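Local coordinates for putative polyphosphate kinase 2 family protein (Arthrobacter aurescens, PDB 3RHF) that probably transfers phosphate between polyphosphate and nucleotides, as a P-loop kinase of the polyphosphate kinase 2 family, at residues A[10-15]-A[47-52]; A[18-23]-A[35-40]; A[182-187]-A[258-263]; A[243-246]-A[251-254]. One frame throughout, in Å; residues are numbered along the deposited sequence.

Contact 1 of 4, residues A[10-15]-A[47-52]; sequences VEFAKS and KALLAA
Val-10 and Leu-49 bring the two backbones closest, with 6.3 Å between Val-10 CA and Leu-49 CA, where the irregular segment 10-15 passes the first half of helix 43-69. From the helix a single side chain carries the contact. Leu-49 faces the segment with CG anti to its backbone N (chi1 179°), and its forked end is divided among three neighbours. One methyl, Leu-49 CD2, lies 3.6 Å from the carbonyl atom Val-10 O and 4.0 Å from Phe-12 CE2, beside the CD2-CE2 bond of the ring. The other, Leu-49 CD1, sits 3.4 Å from Glu-11 OE1. The CB of Glu-11 starts away from the helix, and the bend at chi2 (-71°) folds the carboxylate back across the leucine at about a right angle. Its charge is met by Arg-56, further along the same helix, through a salt bridge at OE2, so the leucine touches a carboxylate that is already held. Val-10 O is likewise engaged, accepting a hydrogen bond from Tyr-39 OH. With an alanine in place of Leu-49, both methyls would go, which would probably open a gap between the Phe-12 ring and the Glu-11 carboxylate. Phe-12 also rests on Tyr-252 and Gln-259 of helix 250-266, and Ser-15 ends the segment as the N-cap of helix 16-19, its OG bonded to Ala-17 N. The contact is thus an N-terminal arm laid against helices 43-69 and 250-266, in one helical layer of a three-layer alpha/beta/alpha sandwich.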
loop_
_atom_site.group_PDB
_atom_site.type_symbol
_atom_site.label_atom_id
_atom_site.label_comp_id
_atom_site.label_asym_id
_atom_site.label_seq_id
_atom_site.Cartn_x
_atom_site.Cartn_y
_atom_site.Cartn_z
ATOM N N VAL A 10 12.244 -22.910 6.065
ATOM C CA VAL A 10 12.360 -23.334 7.428
ATOM C C VAL A 10 11.426 -22.429 8.232
ATOM O O VAL A 10 11.564 -21.207 8.243
ATOM C CB VAL A 10 13.829 -23.204 7.923
ATOM C CG1 VAL A 10 13.935 -23.658 9.367
ATOM C CG2 VAL A 10 14.812 -24.011 7.032
ATOM N N GLU A 11 10.449 -23.050 8.874
ATOM C CA GLU A 11 9.439 -22.376 9.660
ATOM C C GLU A 11 9.935 -22.133 11.056
ATOM O O GLU A 11 10.912 -22.721 11.486
ATOM C CB GLU A 11 8.221 -23.276 9.812
ATOM C CG GLU A 11 7.601 -23.807 8.553
ATOM C CD GLU A 11 6.864 -22.748 7.741
ATOM O OE1 GLU A 11 6.405 -21.711 8.313
ATOM O OE2 GLU A 11 6.742 -22.973 6.501
ATOM N N PHE A 12 9.221 -21.311 11.800
ATOM C CA PHE A 12 9.560 -21.088 13.184
ATOM C C PHE A 12 9.452 -22.401 13.968
ATOM O O PHE A 12 8.467 -23.133 13.818
ATOM C CB PHE A 12 8.632 -20.010 13.799
ATOM C CG PHE A 12 9.117 -18.626 13.566
ATOM C CD1 PHE A 12 9.865 -17.983 14.518
ATOM C CD2 PHE A 12 8.869 -17.990 12.365
ATOM C CE1 PHE A 12 10.357 -16.702 14.292
ATOM C CE2 PHE A 12 9.339 -16.741 12.138
ATOM C CZ PHE A 12 10.109 -16.085 13.114
ATOM N N ALA A 13 10.455 -22.680 14.800
ATOM C CA ALA A 13 10.422 -23.848 15.691
ATOM C C ALA A 13 9.514 -23.529 16.843
ATOM O O ALA A 13 8.739 -24.373 17.247
ATOM C CB ALA A 13 11.795 -24.230 16.220
ATOM N N LYS A 14 9.613 -22.333 17.399
ATOM C CA LYS A 14 8.639 -21.914 18.388
ATOM C C LYS A 14 8.000 -20.586 17.926
ATOM O O LYS A 14 8.666 -19.727 17.313
ATOM C CB LYS A 14 9.255 -21.850 19.819
ATOM N N SER A 15 6.705 -20.436 18.194
ATOM C CA SER A 15 5.968 -19.253 17.791
ATOM C C SER A 15 6.474 -17.974 18.469
ATOM O O SER A 15 6.698 -17.952 19.666
ATOM C CB SER A 15 4.490 -19.411 18.130
ATOM O OG SER A 15 3.838 -18.182 17.859
ATOM N N LYS A 47 14.914 -15.578 4.209
ATOM C CA LYS A 47 14.461 -14.985 2.965
ATOM C C LYS A 47 13.503 -15.916 2.282
ATOM O O LYS A 47 12.573 -15.476 1.689
ATOM C CB LYS A 47 15.608 -14.634 2.024
ATOM C CG LYS A 47 16.427 -13.476 2.558
ATOM C CD LYS A 47 17.175 -12.695 1.411
ATOM C CE LYS A 47 17.897 -11.336 1.909
ATOM N NZ LYS A 47 17.313 -10.512 3.076
ATOM N N ALA A 48 13.715 -17.207 2.373
ATOM C CA ALA A 48 12.802 -18.118 1.727
ATOM C C ALA A 48 11.496 -18.252 2.518
ATOM O O ALA A 48 10.447 -18.401 1.926
ATOM C CB ALA A 48 13.476 -19.486 1.450
ATOM N N LEU A 49 11.541 -18.177 3.840
ATOM C CA LEU A 49 10.308 -18.131 4.624
ATOM C C LEU A 49 9.519 -16.880 4.334
ATOM O O LEU A 49 8.327 -16.937 4.238
ATOM C CB LEU A 49 10.582 -18.221 6.125
ATOM C CG LEU A 49 9.367 -18.160 7.076
ATOM C CD1 LEU A 49 8.388 -19.332 6.895
ATOM C CD2 LEU A 49 9.853 -18.091 8.457
ATOM N N LEU A 50 10.195 -15.753 4.188
ATOM C CA LEU A 50 9.532 -14.512 3.959
ATOM C C LEU A 50 8.630 -14.587 2.731
ATOM O O LEU A 50 7.551 -14.032 2.752
ATOM C CB LEU A 50 10.529 -13.406 3.739
ATOM C CG LEU A 50 9.925 -12.004 3.864
ATOM C CD1 LEU A 50 9.127 -11.820 5.205
ATOM C CD2 LEU A 50 10.994 -10.945 3.730
ATOM N N ALA A 51 9.074 -15.255 1.673
ATOM C CA ALA A 51 8.326 -15.247 0.414
ATOM C C ALA A 51 7.106 -16.145 0.564
ATOM O O ALA A 51 6.076 -15.932 -0.066
ATOM C CB ALA A 51 9.221 -15.735 -0.768
ATOM N N ALA A 52 7.225 -17.164 1.417
ATOM C CA ALA A 52 6.123 -18.055 1.644
ATOM C C ALA A 52 5.099 -17.342 2.545
ATOM O O ALA A 52 3.872 -17.485 2.380
ATOM C CB ALA A 52 6.629 -19.329 2.267
#

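Contact 2 of 4, residues A[18-23]-A[35-40]; sequences EVLRVG and STPGYT
A type II beta turn from Thr-36 to Tyr-39 presents Pro-37 and Gly-38 to Val-19 and Leu-20, at the end of the short helix 16-19. The turn is closed by the backbone bond from Tyr-39 N to Thr-36 O, at 2.9 Å, and its corner residues have the expected conformations, with Gly-38 at a positive phi of 81°. Val-19 and Gly-38 mark the closest backbone approach, 6.4 Å from Val-19 CA to Gly-38 CA. Val-19 meets the turn with one methyl: CG2, lodged between its own backbone N and carbonyl carbon, lies 3.7 Å from Pro-37 O and 3.8 Å from Pro-37 CB. The same methyl is 3.8 Å from Gly-38 N, and a side chain at Gly-38 would be tight against it, a second reason for glycine besides phi. Leu-20 arrives from another direction. Its CB does not point at the turn, but the branch ending in CD2 reaches the proline ring, crossing it at about a right angle with Leu-20 CD2 3.7 Å from Pro-37 CG. Pro-37 CB therefore touches both residues, while CG belongs to the leucine. The polar atom beside this apolar patch is provided for, since Pro-37 O accepts a hydrogen bond from Tyr-252 OH. In segment 18-23, Leu-20 and Val-22 also make backbone hydrogen bonds with Val-244 and Trp-242 of strand 242-246. What results is a proline-glycine turn packed on a helix end, both belonging to the N-terminal region that flanks the sheet beside its edge strand 242-246, one of the two outermost.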
loop_
_atom_site.group_PDB
_atom_site.type_symbol
_atom_site.label_atom_id
_atom_site.label_comp_id
_atom_site.label_asym_id
_atom_site.label_seq_id
_atom_site.Cartn_x
_atom_site.Cartn_y
_atom_site.Cartn_z
ATOM N N GLU A 18 5.056 -16.440 21.569
ATOM C CA GLU A 18 5.465 -17.109 22.793
ATOM C C GLU A 18 6.807 -16.595 23.236
ATOM O O GLU A 18 6.915 -16.078 24.323
ATOM C CB GLU A 18 5.479 -18.631 22.557
ATOM C CG GLU A 18 6.194 -19.535 23.583
ATOM C CD GLU A 18 6.160 -21.032 23.160
ATOM O OE1 GLU A 18 5.043 -21.515 22.837
ATOM O OE2 GLU A 18 7.237 -21.689 23.123
ATOM N N VAL A 19 7.827 -16.706 22.398
ATOM C CA VAL A 19 9.167 -16.371 22.830
ATOM C C VAL A 19 9.372 -14.862 22.885
ATOM O O VAL A 19 10.237 -14.412 23.632
ATOM C CB VAL A 19 10.288 -17.083 21.975
ATOM C CG1 VAL A 19 10.190 -18.601 22.140
ATOM C CG2 VAL A 19 10.239 -16.742 20.484
ATOM N N LEU A 20 8.604 -14.066 22.122
ATOM C CA LEU A 20 8.862 -12.606 22.054
ATOM C C LEU A 20 7.934 -11.793 22.930
ATOM O O LEU A 20 8.089 -10.581 23.034
ATOM C CB LEU A 20 8.794 -12.073 20.620
ATOM C CG LEU A 20 9.859 -12.578 19.663
ATOM C CD1 LEU A 20 9.663 -11.897 18.289
ATOM C CD2 LEU A 20 11.292 -12.372 20.234
ATOM N N ARG A 21 6.993 -12.479 23.569
ATOM C CA ARG A 21 5.980 -11.853 24.453
ATOM C C ARG A 21 6.632 -11.160 25.644
ATOM O O ARG A 21 7.628 -11.633 26.158
ATOM C CB ARG A 21 5.039 -12.943 24.977
ATOM C CG ARG A 21 3.643 -12.509 25.357
ATOM C CD ARG A 21 2.726 -13.711 25.784
ATOM N NE ARG A 21 1.641 -13.223 26.646
ATOM C CZ ARG A 21 1.707 -13.094 27.982
ATOM N NH1 ARG A 21 0.654 -12.604 28.659
ATOM N NH2 ARG A 21 2.809 -13.456 28.664
ATOM N N VAL A 22 6.080 -10.035 26.065
ATOM C CA VAL A 22 6.485 -9.398 27.310
ATOM C C VAL A 22 5.561 -9.839 28.454
ATOM O O VAL A 22 4.420 -9.391 28.569
ATOM C CB VAL A 22 6.491 -7.885 27.167
ATOM C CG1 VAL A 22 6.626 -7.201 28.533
ATOM C CG2 VAL A 22 7.567 -7.479 26.208
ATOM N N GLY A 23 6.074 -10.741 29.281
ATOM C CA GLY A 23 5.293 -11.355 30.351
ATOM C C GLY A 23 5.717 -10.826 31.696
ATOM O O GLY A 23 6.554 -9.937 31.788
ATOM N N SER A 35 19.969 -11.855 18.574
ATOM C CA SER A 35 19.314 -13.166 18.538
ATOM C C SER A 35 18.185 -13.245 17.491
ATOM O O SER A 35 17.738 -12.196 16.986
ATOM C CB SER A 35 18.742 -13.522 19.920
ATOM O OG SER A 35 17.991 -12.457 20.468
ATOM N N THR A 36 17.777 -14.492 17.184
ATOM C CA THR A 36 16.663 -14.843 16.268
ATOM C C THR A 36 15.698 -15.797 16.990
ATOM O O THR A 36 15.488 -16.941 16.580
ATOM C CB THR A 36 17.179 -15.557 14.980
ATOM O OG1 THR A 36 17.765 -16.811 15.342
ATOM C CG2 THR A 36 18.215 -14.691 14.170
ATOM N N PRO A 37 15.112 -15.334 18.097
ATOM C CA PRO A 37 14.373 -16.227 18.963
ATOM C C PRO A 37 13.267 -16.992 18.286
ATOM O O PRO A 37 12.476 -16.431 17.532
ATOM C CB PRO A 37 13.751 -15.291 19.986
ATOM C CG PRO A 37 14.581 -14.084 19.976
ATOM C CD PRO A 37 15.065 -13.941 18.582
ATOM N N GLY A 38 13.219 -18.274 18.590
ATOM C CA GLY A 38 12.262 -19.194 18.023
ATOM C C GLY A 38 12.635 -19.695 16.643
ATOM O O GLY A 38 11.936 -20.569 16.129
ATOM N N TYR A 39 13.698 -19.156 16.031
ATOM C CA TYR A 39 13.991 -19.475 14.640
ATOM C C TYR A 39 15.325 -20.154 14.576
ATOM O O TYR A 39 16.326 -19.590 15.024
ATOM C CB TYR A 39 14.051 -18.227 13.748
ATOM C CG TYR A 39 13.940 -18.559 12.251
ATOM C CD1 TYR A 39 12.786 -19.103 11.733
ATOM C CD2 TYR A 39 14.978 -18.349 11.378
ATOM C CE1 TYR A 39 12.673 -19.421 10.406
ATOM C CE2 TYR A 39 14.869 -18.655 10.047
ATOM C CZ TYR A 39 13.726 -19.211 9.569
ATOM O OH TYR A 39 13.565 -19.480 8.232
ATOM N N THR A 40 15.344 -21.342 13.984
ATOM C CA THR A 40 16.532 -22.148 13.973
ATOM C C THR A 40 17.243 -22.057 12.661
ATOM O O THR A 40 18.230 -22.709 12.508
ATOM C CB THR A 40 16.222 -23.637 14.208
ATOM O OG1 THR A 40 15.493 -24.124 13.085
ATOM C CG2 THR A 40 15.422 -23.867 15.521
#

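Contact 3 of 4, residues A[182-187]-A[258-263]; sequences VKVMLN and QQLLLD
Val-182 and Val-184, two residues apart and so on the same face of strand 179-187, are the bumps that meet helix 250-266. The short segments run nearly antiparallel, with 169° between their directions and 9.6 Å between their axes, a spacing that leaves room for one layer of side chains from each. Val-182 CG1 settles into the hollow between two successive helix residues: Leu-260 CB and Leu-261 CD1 each lie 4.4 Å from Val-182 CG1, a loose fit. Further along the strand the fit tightens. The extended leucine pushes its end forward, bringing Leu-260 CD1 to 3.5 Å from Val-184 CG2. Val-184 can present that methyl because CG2 stands beside the backbone N, anti to the carbonyl carbon, while CG1 is anti to N (chi1 157°). Leu-260 also touches His-243, and Leu-261 reaches Leu-78, so the two leucines spread over neighbouring strands. Away from the sheet, Gln-259 NE2 donates to Asp-263 OD1 at 3.0 Å, meeting the carboxylate from above its plane. Lys-183 starts away from the helix, and its NZ forms a salt bridge with Glu-171. A triethylene glycol, probably from the crystallisation liquor, lies about 4 Å from the Val-182 side chain. The side-chain contacts between strand and helix are all between buried hydrocarbon groups, so their hold probably rests on shape and exclusion of water rather than on directed bonds.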
loop_
_atom_site.group_PDB
_atom_site.type_symbol
_atom_site.label_atom_id
_atom_site.label_comp_id
_atom_site.label_asym_id
_atom_site.label_seq_id
_atom_site.Cartn_x
_atom_site.Cartn_y
_atom_site.Cartn_z
ATOM N N VAL A 182 -1.968 -6.419 17.548
ATOM C CA VAL A 182 -0.602 -6.955 17.553
ATOM C C VAL A 182 0.437 -5.850 17.765
ATOM O O VAL A 182 0.694 -5.068 16.828
ATOM C CB VAL A 182 -0.285 -7.633 16.242
ATOM C CG1 VAL A 182 1.172 -7.938 16.182
ATOM C CG2 VAL A 182 -1.105 -8.918 16.097
ATOM N N LYS A 183 1.048 -5.792 18.956
ATOM C CA LYS A 183 1.992 -4.724 19.276
ATOM C C LYS A 183 3.445 -5.225 19.160
ATOM O O LYS A 183 3.812 -6.253 19.731
ATOM C CB LYS A 183 1.743 -4.155 20.680
ATOM C CG LYS A 183 0.321 -3.654 20.907
ATOM C CD LYS A 183 0.174 -2.716 22.143
ATOM C CE LYS A 183 0.395 -3.408 23.518
ATOM N NZ LYS A 183 -0.548 -2.978 24.619
ATOM N N VAL A 184 4.254 -4.513 18.396
ATOM C CA VAL A 184 5.610 -4.938 18.132
ATOM C C VAL A 184 6.569 -3.800 18.423
ATOM O O VAL A 184 6.379 -2.639 17.989
ATOM C CB VAL A 184 5.772 -5.394 16.674
ATOM C CG1 VAL A 184 7.205 -5.299 16.262
ATOM C CG2 VAL A 184 5.236 -6.814 16.521
HETATM N N MSE A 185 7.610 -4.115 19.183
HETATM C CA MSE A 185 8.728 -3.165 19.333
HETATM C C MSE A 185 9.960 -3.749 18.694
HETATM O O MSE A 185 10.411 -4.834 19.048
HETATM C CB MSE A 185 8.976 -2.824 20.775
HETATM C CG MSE A 185 9.979 -1.648 20.937
HETATM SE SE MSE A 185 11.680 -2.263 21.755
HETATM C CE MSE A 185 12.596 -0.487 21.969
ATOM N N LEU A 186 10.489 -3.037 17.722
ATOM C CA LEU A 186 11.726 -3.458 17.075
ATOM C C LEU A 186 12.931 -2.939 17.850
ATOM O O LEU A 186 13.148 -1.743 17.912
ATOM C CB LEU A 186 11.807 -2.920 15.631
ATOM C CG LEU A 186 10.659 -3.249 14.717
ATOM C CD1 LEU A 186 10.949 -2.545 13.433
ATOM C CD2 LEU A 186 10.537 -4.756 14.566
ATOM N N ASN A 187 13.732 -3.845 18.386
ATOM C CA ASN A 187 14.789 -3.495 19.318
ATOM C C ASN A 187 16.181 -3.649 18.641
ATOM O O ASN A 187 16.622 -4.749 18.250
ATOM C CB ASN A 187 14.621 -4.395 20.534
ATOM C CG ASN A 187 15.575 -4.093 21.654
ATOM O OD1 ASN A 187 15.760 -2.942 22.071
ATOM N ND2 ASN A 187 16.121 -5.141 22.219
ATOM N N GLN A 258 6.076 -10.742 10.475
ATOM C CA GLN A 258 5.089 -11.449 9.653
ATOM C C GLN A 258 4.455 -12.650 10.323
ATOM O O GLN A 258 3.240 -12.850 10.195
ATOM C CB GLN A 258 5.571 -11.761 8.211
ATOM C CG GLN A 258 5.069 -10.640 7.319
ATOM C CD GLN A 258 5.438 -10.723 5.867
ATOM O OE1 GLN A 258 5.952 -9.749 5.304
ATOM N NE2 GLN A 258 5.116 -11.853 5.216
ATOM N N GLN A 259 5.225 -13.422 11.075
ATOM C CA GLN A 259 4.653 -14.643 11.685
ATOM C C GLN A 259 3.706 -14.257 12.776
ATOM O O GLN A 259 2.712 -14.925 13.001
ATOM C CB GLN A 259 5.718 -15.607 12.205
ATOM C CG GLN A 259 5.240 -17.046 12.401
ATOM C CD GLN A 259 4.826 -17.719 11.113
ATOM O OE1 GLN A 259 5.567 -17.763 10.129
ATOM N NE2 GLN A 259 3.633 -18.261 11.108
ATOM N N LEU A 260 3.961 -13.132 13.416
ATOM C CA LEU A 260 3.043 -12.610 14.454
ATOM C C LEU A 260 1.676 -12.277 13.893
ATOM O O LEU A 260 0.643 -12.628 14.483
ATOM C CB LEU A 260 3.643 -11.363 15.110
ATOM C CG LEU A 260 4.612 -11.599 16.273
ATOM C CD1 LEU A 260 5.163 -10.263 16.691
ATOM C CD2 LEU A 260 3.988 -12.312 17.497
ATOM N N LEU A 261 1.709 -11.576 12.758
ATOM C CA LEU A 261 0.530 -11.303 11.952
ATOM C C LEU A 261 -0.219 -12.532 11.543
ATOM O O LEU A 261 -1.420 -12.583 11.712
ATOM C CB LEU A 261 0.933 -10.596 10.683
ATOM C CG LEU A 261 0.548 -9.158 10.513
ATOM C CD1 LEU A 261 0.604 -8.351 11.824
ATOM C CD2 LEU A 261 1.491 -8.569 9.488
ATOM N N LEU A 262 0.487 -13.508 10.974
ATOM C CA LEU A 262 -0.180 -14.754 10.485
ATOM C C LEU A 262 -0.811 -15.553 11.618
ATOM O O LEU A 262 -1.880 -16.113 11.438
ATOM C CB LEU A 262 0.771 -15.680 9.694
ATOM C CG LEU A 262 1.326 -15.032 8.419
ATOM C CD1 LEU A 262 2.686 -15.654 8.007
ATOM C CD2 LEU A 262 0.359 -15.098 7.253
ATOM N N ASP A 263 -0.104 -15.630 12.756
ATOM C CA ASP A 263 -0.570 -16.390 13.900
ATOM C C ASP A 263 -1.794 -15.679 14.529
ATOM O O ASP A 263 -2.719 -16.335 14.944
ATOM C CB ASP A 263 0.550 -16.548 14.924
ATOM C CG ASP A 263 1.718 -17.494 14.449
ATOM O OD1 ASP A 263 1.698 -18.112 13.336
ATOM O OD2 ASP A 263 2.683 -17.638 15.258
#

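Contact 4 of 4, residues A[243-246]-A[251-254]; sequences HVVP and WYAR
Pro-246 and Tyr-252 form the tight end of this contact. The carbonyl atom Pro-246 O lies 3.3 Å from Tyr-252 CD2, at the edge of the ring and in its plane, so the oxygen faces ring C-H groups rather than the pi cloud. The ring gets there because Tyr-252 CG is anti to the backbone N (chi1 171°), which sends the phenol back toward the strand, its hydroxyl bonded to Pro-37. Val-245 fills the next place: its CG1 lies 4.0 Å from Ala-253 CA and 4.1 Å from Tyr-252 CE2. The small alanine is consistent with the close backbone approach, 6.3 Å between Val-245 CA and Ala-253 CA. This is the strand-to-helix connection at the last strand of the parallel sheet: strand 242-246 ends, a short loop turns the chain, and helix 250-266 packs back against the sheet. Packing slackens around the same residues, with Pro-246 CD 4.3 Å from Tyr-252 CE2 and Ala-253 CB 4.2 Å from Pro-246 O. On the partly exposed side of the helix, Trp-251 and Arg-254 make no contact with segment 243-246. The indole has Tyr-252 CB over one face, 4.0 Å above its plane and offset toward the rim. Arg-254 turns away from the strand, where its NH1, together with Trp-251 N, hydrogen-bonds a citrate that probably came from the crystallisation liquor.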
loop_
_atom_site.group_PDB
_atom_site.type_symbol
_atom_site.label_atom_id
_atom_site.label_comp_id
_atom_site.label_asym_id
_atom_site.label_seq_id
_atom_site.Cartn_x
_atom_site.Cartn_y
_atom_site.Cartn_z
ATOM N N HIS A 243 5.255 -7.233 22.177
ATOM C CA HIS A 243 6.267 -8.142 21.746
ATOM C C HIS A 243 7.480 -7.316 21.412
ATOM O O HIS A 243 7.367 -6.291 20.772
ATOM C CB HIS A 243 5.837 -8.914 20.512
ATOM C CG HIS A 243 4.553 -9.651 20.678
ATOM N ND1 HIS A 243 3.335 -9.060 20.457
ATOM C CD2 HIS A 243 4.298 -10.932 21.037
ATOM C CE1 HIS A 243 2.383 -9.944 20.692
ATOM N NE2 HIS A 243 2.943 -11.093 21.030
ATOM N N VAL A 244 8.634 -7.775 21.849
ATOM C CA VAL A 244 9.891 -7.113 21.574
ATOM C C VAL A 244 10.702 -8.086 20.720
ATOM O O VAL A 244 10.997 -9.198 21.152
ATOM C CB VAL A 244 10.651 -6.795 22.873
ATOM C CG1 VAL A 244 12.110 -6.418 22.532
ATOM C CG2 VAL A 244 9.929 -5.691 23.700
ATOM N N VAL A 245 11.004 -7.635 19.500
ATOM C CA VAL A 245 11.532 -8.421 18.427
ATOM C C VAL A 245 12.959 -7.939 18.163
ATOM O O VAL A 245 13.171 -6.806 17.686
ATOM C CB VAL A 245 10.728 -8.188 17.131
ATOM C CG1 VAL A 245 11.348 -8.931 16.033
ATOM C CG2 VAL A 245 9.232 -8.585 17.273
ATOM N N PRO A 246 13.959 -8.780 18.470
ATOM C CA PRO A 246 15.341 -8.451 18.172
ATOM C C PRO A 246 15.468 -8.093 16.695
ATOM O O PRO A 246 15.007 -8.852 15.851
ATOM C CB PRO A 246 16.042 -9.743 18.468
ATOM C CG PRO A 246 15.327 -10.291 19.567
ATOM C CD PRO A 246 13.882 -9.941 19.354
ATOM N N TRP A 251 16.443 -9.263 8.382
ATOM C CA TRP A 251 15.761 -10.434 7.865
ATOM C C TRP A 251 14.989 -11.108 8.947
ATOM O O TRP A 251 13.914 -11.627 8.685
ATOM C CB TRP A 251 16.724 -11.439 7.193
ATOM C CG TRP A 251 17.700 -12.102 8.134
ATOM C CD1 TRP A 251 18.971 -11.677 8.441
ATOM C CD2 TRP A 251 17.490 -13.307 8.881
ATOM N NE1 TRP A 251 19.542 -12.543 9.350
ATOM C CE2 TRP A 251 18.650 -13.544 9.637
ATOM C CE3 TRP A 251 16.431 -14.190 8.998
ATOM C CZ2 TRP A 251 18.770 -14.625 10.476
ATOM C CZ3 TRP A 251 16.552 -15.268 9.817
ATOM C CH2 TRP A 251 17.717 -15.489 10.544
ATOM N N TYR A 252 15.515 -11.143 10.160
ATOM C CA TYR A 252 14.774 -11.849 11.238
ATOM C C TYR A 252 13.528 -11.080 11.688
ATOM O O TYR A 252 12.451 -11.665 11.886
ATOM C CB TYR A 252 15.623 -12.141 12.456
ATOM C CG TYR A 252 14.765 -12.655 13.605
ATOM C CD1 TYR A 252 14.197 -13.890 13.553
ATOM C CD2 TYR A 252 14.476 -11.859 14.691
ATOM C CE1 TYR A 252 13.407 -14.359 14.570
ATOM C CE2 TYR A 252 13.685 -12.294 15.701
ATOM C CZ TYR A 252 13.144 -13.553 15.650
ATOM O OH TYR A 252 12.351 -14.016 16.675
ATOM N N ALA A 253 13.705 -9.782 11.890
ATOM C CA ALA A 253 12.580 -8.922 12.263
ATOM C C ALA A 253 11.466 -9.027 11.222
ATOM O O ALA A 253 10.309 -9.107 11.586
ATOM C CB ALA A 253 13.022 -7.486 12.431
ATOM N N ARG A 254 11.797 -9.056 9.941
ATOM C CA ARG A 254 10.762 -9.178 8.961
ATOM C C ARG A 254 9.934 -10.443 9.149
ATOM O O ARG A 254 8.701 -10.365 9.054
ATOM C CB ARG A 254 11.323 -9.191 7.564
ATOM C CG ARG A 254 11.881 -7.885 7.118
ATOM C CD ARG A 254 12.581 -8.022 5.793
ATOM N NE ARG A 254 13.412 -6.837 5.558
ATOM C CZ ARG A 254 14.701 -6.831 5.178
ATOM N NH1 ARG A 254 15.388 -7.942 4.923
ATOM N NH2 ARG A 254 15.299 -5.670 4.993
#

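In the fold
Contacts 3 and 4 share helix 250-266 and neighbouring strands, their centres 8 Å apart; Met-185 N to His-243 O, at 2.7 Å, and Val-245 N to Met-185 O, at 2.9 Å, join the strands. Contact 2, nested in the loop closed by contact 1, is tied to contact 4 by Tyr-252 OH and Pro-37 O at 2.6 Å and by Val-244 N and Leu-20 O at 3.1 Å. Contact 1 reaches contact 2 through Ala-13 N and Gly-38 O, 2.9 Å apart, and contact 3 through Ser-15 OG and Asp-263 OD2, also 2.9 Å apart. One citrate oxygen is hydrogen-bonded by both Lys-47 of contact 1 and Arg-254 of contact 4.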